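Local coordinates for protein Ent-copalyl diphosphate synthase (Streptomyces platensis, PDB 5BP8) that is a bacterial terpene-synthase-type enzyme with a mainly helical fold, related by family to the squalene-hopene cyclases, at residues A17-D22 / Y261-W266; N269-A272 / R277-A280. All coordinates share one frame; numbering follows the deposited sequence.

Contact 1. Residues A17-D22 / Y261-W266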
ATOM      1  N   ALA A  17       9.387   9.279 -18.302  1.00 23.89           N
ATOM      2  CA  ALA A  17      10.434  10.215 -17.962  1.00 24.60           C
ATOM      3  C   ALA A  17      10.308  10.690 -16.512  1.00 24.17           C
ATOM      4  O   ALA A  17      11.314  10.845 -15.813  1.00 24.34           O
ATOM      5  CB  ALA A  17      10.428  11.409 -18.911  1.00 25.55           C
ATOM      6  N   ALA A  18       9.080  10.943 -16.082  1.00 24.77           N
ATOM      7  CA  ALA A  18       8.856  11.418 -14.722  1.00 24.86           C
ATOM      8  C   ALA A  18       9.229  10.322 -13.723  1.00 25.40           C
ATOM      9  O   ALA A  18       9.806  10.617 -12.681  1.00 25.26           O
ATOM     10  CB  ALA A  18       7.425  11.850 -14.523  1.00 25.69           C
ATOM     11  N   THR A  19       8.908   9.079 -14.064  1.00 23.50           N
ATOM     12  CA  THR A  19       9.268   7.946 -13.249  1.00 24.11           C
ATOM     13  C   THR A  19      10.780   7.788 -13.137  1.00 24.57           C
ATOM     14  O   THR A  19      11.327   7.607 -12.039  1.00 24.12           O
ATOM     15  CB  THR A  19       8.598   6.670 -13.776  1.00 23.53           C
ATOM     16  OG1 THR A  19       7.179   6.894 -13.889  1.00 25.82           O
ATOM     17  CG2 THR A  19       8.864   5.512 -12.835  1.00 23.71           C
ATOM     18  N   VAL A  20      11.489   7.916 -14.263  1.00 25.20           N
ATOM     19  CA  VAL A  20      12.941   7.902 -14.229  1.00 26.45           C
ATOM     20  C   VAL A  20      13.493   8.963 -13.274  1.00 27.14           C
ATOM     21  O   VAL A  20      14.450   8.725 -12.546  1.00 26.46           O
ATOM     22  CB  VAL A  20      13.538   8.136 -15.653  1.00 27.23           C
ATOM     23  CG1 VAL A  20      15.012   8.465 -15.568  1.00 28.70           C
ATOM     24  CG2 VAL A  20      13.317   6.906 -16.507  1.00 26.56           C
ATOM     25  N   ALA A  21      12.892  10.141 -13.292  1.00 27.38           N
ATOM     26  CA  ALA A  21      13.420  11.262 -12.526  1.00 26.87           C
ATOM     27  C   ALA A  21      13.059  11.160 -11.041  1.00 25.45           C
ATOM     28  O   ALA A  21      13.493  11.992 -10.256  1.00 25.66           O
ATOM     29  CB  ALA A  21      12.897  12.564 -13.092  1.00 28.88           C
ATOM     30  N   ASP A  22      12.283  10.143 -10.668  1.00 23.02           N
ATOM     31  CA  ASP A  22      11.853   9.964  -9.277  1.00 22.79           C
ATOM     32  C   ASP A  22      12.389   8.640  -8.695  1.00 22.01           C
ATOM     33  O   ASP A  22      11.769   7.583  -8.820  1.00 23.14           O
ATOM     34  CB  ASP A  22      10.330  10.040  -9.187  1.00 22.18           C
ATOM     35  CG  ASP A  22       9.808   9.868  -7.751  1.00 22.56           C
ATOM     36  OD1 ASP A  22      10.631   9.942  -6.803  1.00 21.00           O
ATOM     37  OD2 ASP A  22       8.577   9.679  -7.586  1.00 22.89           O
ATOM     38  N   TYR A 261      10.990  -0.009  -6.891  1.00 19.14           N
ATOM     39  CA  TYR A 261      10.838  -1.203  -7.757  1.00 19.10           C
ATOM     40  C   TYR A 261       9.392  -1.571  -8.047  1.00 19.72           C
ATOM     41  O   TYR A 261       9.025  -1.886  -9.198  1.00 19.44           O
ATOM     42  CB  TYR A 261      11.554  -2.384  -7.139  1.00 19.78           C
ATOM     43  CG  TYR A 261      13.056  -2.200  -6.902  1.00 20.00           C
ATOM     44  CD1 TYR A 261      13.862  -1.503  -7.816  1.00 21.51           C
ATOM     45  CD2 TYR A 261      13.686  -2.796  -5.815  1.00 19.94           C
ATOM     46  CE1 TYR A 261      15.226  -1.385  -7.624  1.00 21.16           C
ATOM     47  CE2 TYR A 261      15.042  -2.672  -5.615  1.00 20.66           C
ATOM     48  CZ  TYR A 261      15.816  -1.993  -6.535  1.00 21.06           C
ATOM     49  OH  TYR A 261      17.183  -1.872  -6.334  1.00 22.52           O
ATOM     50  N   PHE A 262       8.544  -1.528  -7.019  1.00 18.65           N
ATOM     51  CA  PHE A 262       7.096  -1.653  -7.207  1.00 19.71           C
ATOM     52  C   PHE A 262       6.596  -0.653  -8.265  1.00 18.78           C
ATOM     53  O   PHE A 262       5.917  -1.026  -9.234  1.00 18.82           O
ATOM     54  CB  PHE A 262       6.425  -1.472  -5.823  1.00 20.99           C
ATOM     55  CG  PHE A 262       4.947  -1.164  -5.857  1.00 22.32           C
ATOM     56  CD1 PHE A 262       4.056  -1.902  -6.620  1.00 24.98           C
ATOM     57  CD2 PHE A 262       4.430  -0.194  -5.058  1.00 26.39           C
ATOM     58  CE1 PHE A 262       2.679  -1.622  -6.609  1.00 25.24           C
ATOM     59  CE2 PHE A 262       3.060   0.085  -5.041  1.00 26.56           C
ATOM     60  CZ  PHE A 262       2.188  -0.631  -5.825  1.00 25.67           C
ATOM     61  N   GLU A 263       6.942   0.616  -8.106  1.00 17.94           N
ATOM     62  CA  GLU A 263       6.444   1.619  -9.052  1.00 18.38           C
ATOM     63  C   GLU A 263       6.978   1.372 -10.479  1.00 18.60           C
ATOM     64  O   GLU A 263       6.203   1.416 -11.455  1.00 20.01           O
ATOM     65  CB  GLU A 263       6.816   3.024  -8.580  1.00 18.96           C
ATOM     66  CG  GLU A 263       6.465   4.092  -9.608  1.00 19.99           C
ATOM     67  CD  GLU A 263       6.594   5.476  -9.032  1.00 20.72           C
ATOM     68  OE1 GLU A 263       7.422   6.224  -9.569  1.00 22.11           O
ATOM     69  OE2 GLU A 263       5.846   5.806  -8.071  1.00 19.91           O
ATOM     70  N   GLN A 264       8.276   1.105 -10.585  1.00 18.20           N
ATOM     71  CA  GLN A 264       8.891   0.894 -11.916  1.00 19.10           C
ATOM     72  C   GLN A 264       8.209  -0.269 -12.644  1.00 19.77           C
ATOM     73  O   GLN A 264       7.820  -0.121 -13.806  1.00 20.81           O
ATOM     74  CB  GLN A 264      10.384   0.657 -11.811  1.00 19.40           C
ATOM     75  CG  GLN A 264      11.139   1.912 -11.437  1.00 20.19           C
ATOM     76  CD  GLN A 264      12.631   1.720 -11.219  1.00 21.40           C
ATOM     77  OE1 GLN A 264      13.121   0.630 -10.906  1.00 21.81           O
ATOM     78  NE2 GLN A 264      13.360   2.822 -11.308  1.00 23.41           N
ATOM     79  N   ALA A 265       8.034  -1.396 -11.951  1.00 19.34           N
ATOM     80  CA  ALA A 265       7.421  -2.580 -12.574  1.00 20.75           C
ATOM     81  C   ALA A 265       5.956  -2.363 -12.934  1.00 21.97           C
ATOM     82  O   ALA A 265       5.496  -2.745 -14.016  1.00 21.40           O
ATOM     83  CB  ALA A 265       7.548  -3.770 -11.654  1.00 20.85           C
ATOM     84  N   TRP A 266       5.208  -1.763 -12.010  1.00 22.12           N
ATOM     85  CA  TRP A 266       3.785  -1.545 -12.249  1.00 23.15           C
ATOM     86  C   TRP A 266       3.561  -0.538 -13.394  1.00 22.99           C
ATOM     87  O   TRP A 266       2.708  -0.757 -14.258  1.00 22.60           O
ATOM     88  CB  TRP A 266       3.040  -1.138 -10.962  1.00 23.66           C
ATOM     89  CG  TRP A 266       2.387  -2.331 -10.160  1.00 24.83           C
ATOM     90  CD1 TRP A 266       1.045  -2.572 -10.018  1.00 25.09           C
ATOM     91  CD2 TRP A 266       3.059  -3.405  -9.432  1.00 25.48           C
ATOM     92  NE1 TRP A 266       0.834  -3.688  -9.241  1.00 25.13           N
ATOM     93  CE2 TRP A 266       2.040  -4.226  -8.865  1.00 26.02           C
ATOM     94  CE3 TRP A 266       4.406  -3.761  -9.230  1.00 24.20           C
ATOM     95  CZ2 TRP A 266       2.329  -5.372  -8.067  1.00 25.81           C
ATOM     96  CZ3 TRP A 266       4.698  -4.896  -8.383  1.00 25.93           C
ATOM     97  CH2 TRP A 266       3.665  -5.684  -7.837  1.00 25.43           C
TER
HETATM   98  O   HOH W   1      12.065   5.323 -10.885  1.00 24.74           O
HETATM   99  O   HOH W   2       6.916   8.786  -9.414  1.00 20.61           O
HETATM  100  O   HOH W   3      10.208   5.254  -9.076  1.00 23.34           O
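Thr19 and Glu263 reach for each other from opposite directions, and the methyl group CG2 of Thr19 comes within 3.6 Å of Glu263 OE1. The threonine is turned so that CG2 lies anti to its backbone N; OG1 then sits beside that nitrogen and bonds back to Leu15 O in its own helix, presenting only carbon to the carboxylate. Glu263 meets it with a chain extended throughout, CG anti to the backbone N (chi1 173°).

Asp22, in the loop that follows helix 7-20, crosses Glu263 at about a right angle. The two carboxylate planes are twisted 67° apart, and OD2 of Asp22 stands 4.1 Å from OE1 of Glu263. Water 2 bridges the pair from one side, donating to Asp22 OD2 and Glu263 OE1, 2.6 Å from each. Water 3 links Glu263 OE1 with Asp22 O. Beside it, Gln264 NE2 donates to water 1 at 2.8 Å, itself 2.7 Å from Thr19 O. Waters 1 and 3 have too many possible acceptors to serve all, so their proton directions are uncertain.

Asp22 OD2 also takes a salt bridge from Arg248 NH2, while OD1 accepts from Trp24 N. Leu26 N bonds Glu263 OE2 and Ser287 OG bonds Gln264 OE1. Two acids can thus lie close in a buried joint, bridged by a double-donor water and their repulsion probably eased by Arg248, consistent with both being ionised.

Contact 2. Residues N269-A272 / R277-A280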
ATOM      1  N   ASN A 269       4.456  -2.421 -16.613  1.00 23.76           N
ATOM      2  CA  ASN A 269       3.426  -3.408 -16.977  1.00 23.09           C
ATOM      3  C   ASN A 269       2.121  -2.783 -17.434  1.00 23.81           C
ATOM      4  O   ASN A 269       1.473  -3.286 -18.354  1.00 23.12           O
ATOM      5  CB  ASN A 269       3.175  -4.436 -15.862  1.00 22.75           C
ATOM      6  CG  ASN A 269       4.354  -5.384 -15.681  1.00 23.36           C
ATOM      7  OD1 ASN A 269       5.062  -5.724 -16.643  1.00 22.90           O
ATOM      8  ND2 ASN A 269       4.585  -5.806 -14.441  1.00 22.82           N
ATOM      9  N   SER A 270       1.743  -1.667 -16.828  1.00 23.17           N
ATOM     10  CA  SER A 270       0.573  -0.938 -17.288  1.00 24.20           C
ATOM     11  C   SER A 270       0.776  -0.423 -18.714  1.00 25.06           C
ATOM     12  O   SER A 270      -0.109  -0.579 -19.559  1.00 26.34           O
ATOM     13  CB  SER A 270       0.270   0.226 -16.342  1.00 24.35           C
ATOM     14  OG  SER A 270      -0.248  -0.278 -15.122  1.00 23.77           O
ATOM     15  N   LEU A 271       1.929   0.171 -18.981  1.00 27.12           N
ATOM     16  CA  LEU A 271       2.230   0.694 -20.326  1.00 28.96           C
ATOM     17  C   LEU A 271       2.317  -0.400 -21.376  1.00 28.78           C
ATOM     18  O   LEU A 271       1.885  -0.187 -22.517  1.00 27.89           O
ATOM     19  CB  LEU A 271       3.508   1.518 -20.322  1.00 30.76           C
ATOM     20  CG  LEU A 271       3.286   3.017 -20.112  1.00 34.43           C
ATOM     21  CD1 LEU A 271       2.119   3.330 -19.186  1.00 37.10           C
ATOM     22  CD2 LEU A 271       4.559   3.624 -19.562  1.00 35.75           C
ATOM     23  N   ALA A 272       2.838  -1.564 -20.998  1.00 28.37           N
ATOM     24  CA  ALA A 272       2.870  -2.721 -21.922  1.00 30.06           C
ATOM     25  C   ALA A 272       1.484  -3.193 -22.277  1.00 30.41           C
ATOM     26  O   ALA A 272       1.231  -3.618 -23.401  1.00 29.14           O
ATOM     27  CB  ALA A 272       3.667  -3.862 -21.323  1.00 29.35           C
ATOM     28  N   ARG A 277       2.733   2.898 -28.194  1.00 33.38           N
ATOM     29  CA  ARG A 277       4.115   2.825 -28.640  1.00 35.93           C
ATOM     30  C   ARG A 277       4.955   3.776 -27.806  1.00 34.10           C
ATOM     31  O   ARG A 277       4.586   4.921 -27.595  1.00 34.57           O
ATOM     32  CB  ARG A 277       4.262   3.188 -30.130  1.00 40.59           C
ATOM     33  CG  ARG A 277       3.733   2.131 -31.097  1.00 46.62           C
ATOM     34  CD  ARG A 277       4.056   2.462 -32.559  1.00 51.68           C
ATOM     35  NE  ARG A 277       2.970   3.218 -33.193  1.00 57.92           N
ATOM     36  CZ  ARG A 277       2.970   4.527 -33.474  1.00 61.36           C
ATOM     37  NH1 ARG A 277       1.900   5.064 -34.049  1.00 62.07           N
ATOM     38  NH2 ARG A 277       4.018   5.308 -33.198  1.00 63.25           N
ATOM     39  N   TYR A 278       6.060   3.265 -27.297  1.00 33.27           N
ATOM     40  CA  TYR A 278       7.011   4.049 -26.537  1.00 34.28           C
ATOM     41  C   TYR A 278       8.274   3.244 -26.485  1.00 35.65           C
ATOM     42  O   TYR A 278       8.275   2.042 -26.797  1.00 35.87           O
ATOM     43  CB  TYR A 278       6.524   4.281 -25.097  1.00 33.62           C
ATOM     44  CG  TYR A 278       6.274   2.994 -24.379  1.00 32.77           C
ATOM     45  CD1 TYR A 278       7.287   2.363 -23.648  1.00 31.44           C
ATOM     46  CD2 TYR A 278       5.035   2.385 -24.447  1.00 32.50           C
ATOM     47  CE1 TYR A 278       7.056   1.167 -22.997  1.00 32.28           C
ATOM     48  CE2 TYR A 278       4.792   1.194 -23.800  1.00 33.31           C
ATOM     49  CZ  TYR A 278       5.804   0.585 -23.089  1.00 33.28           C
ATOM     50  OH  TYR A 278       5.529  -0.602 -22.465  1.00 34.10           O
ATOM     51  N   GLU A 279       9.343   3.915 -26.085  1.00 37.74           N
ATOM     52  CA  GLU A 279      10.593   3.270 -25.756  1.00 41.97           C
ATOM     53  C   GLU A 279      10.791   3.368 -24.232  1.00 40.51           C
ATOM     54  O   GLU A 279      10.863   4.476 -23.670  1.00 41.53           O
ATOM     55  CB  GLU A 279      11.715   3.963 -26.524  1.00 44.25           C
ATOM     56  CG  GLU A 279      13.108   3.428 -26.254  1.00 50.54           C
ATOM     57  CD  GLU A 279      13.327   2.024 -26.782  1.00 55.38           C
ATOM     58  OE1 GLU A 279      12.523   1.542 -27.614  1.00 58.42           O
ATOM     59  OE2 GLU A 279      14.333   1.405 -26.372  1.00 60.36           O
ATOM     60  N   ALA A 280      10.870   2.222 -23.556  1.00 39.28           N
ATOM     61  CA  ALA A 280      11.198   2.207 -22.126  1.00 38.98           C
ATOM     62  C   ALA A 280      12.585   2.790 -21.943  1.00 39.83           C
ATOM     63  O   ALA A 280      13.541   2.348 -22.612  1.00 41.29           O
ATOM     64  CB  ALA A 280      11.154   0.802 -21.554  1.00 37.93           C
TER
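Tyr278 lays the hydroxyl end of its ring against the backbone of Leu271 and Ala272. The apolar part of the contact runs through Leu271, whose CB touches the ring at CZ, 3.7 Å away. The ring is directed there by a chi1 of 58°, which puts CG between the backbone N and the carbonyl carbon.

A carbonyl meets the ring edge: Leu271 O lies near its plane, 3.5 Å from Tyr278 CE2, and also accepts from Ser274 OG. A close polar pair stays unbonded: Ala272 N approaches Tyr278 OH to 3.2 Å, but the angle is too poor for a hydrogen bond. The hydroxyl instead pairs with His320 NE2, just beyond helix 307-319, and that bond secures the far end of the ring.

Other helices close the surroundings. Leu16 of helix 7-20 touches both Leu271 and Tyr278, and Leu512 of helix 504-518 also packs on Leu271.

The arrangement is that of a helix-loop-helix connection: the loop leaving helix 260-274 sends an aromatic anchor back onto the helix's last turns before helix 282-291 starts, consistent with the helix-loop-helix repeats of the alpha/alpha barrels of the squalene-hopene cyclase family (class II terpene cyclases).

Both contacts draw on helix 260-274, contact 1 on its first half and contact 2 further on, with centres about 12 Å apart and on the same side of the chain's centre. Along the chain, contact 1 spans the 238 residues between 17-22 and 261-266, then contact 2 closes over the four residues that finish the helix and begin the loop. The first brings an N-terminal helix onto one from the middle of the sequence; the second is local. Helix 7-20, a partner in contact 1, also touches contact 2, and helices 307-319 and 504-518 touch residues of both, so helix 260-274 is built into one helical assembly that unites distant parts of the sequence.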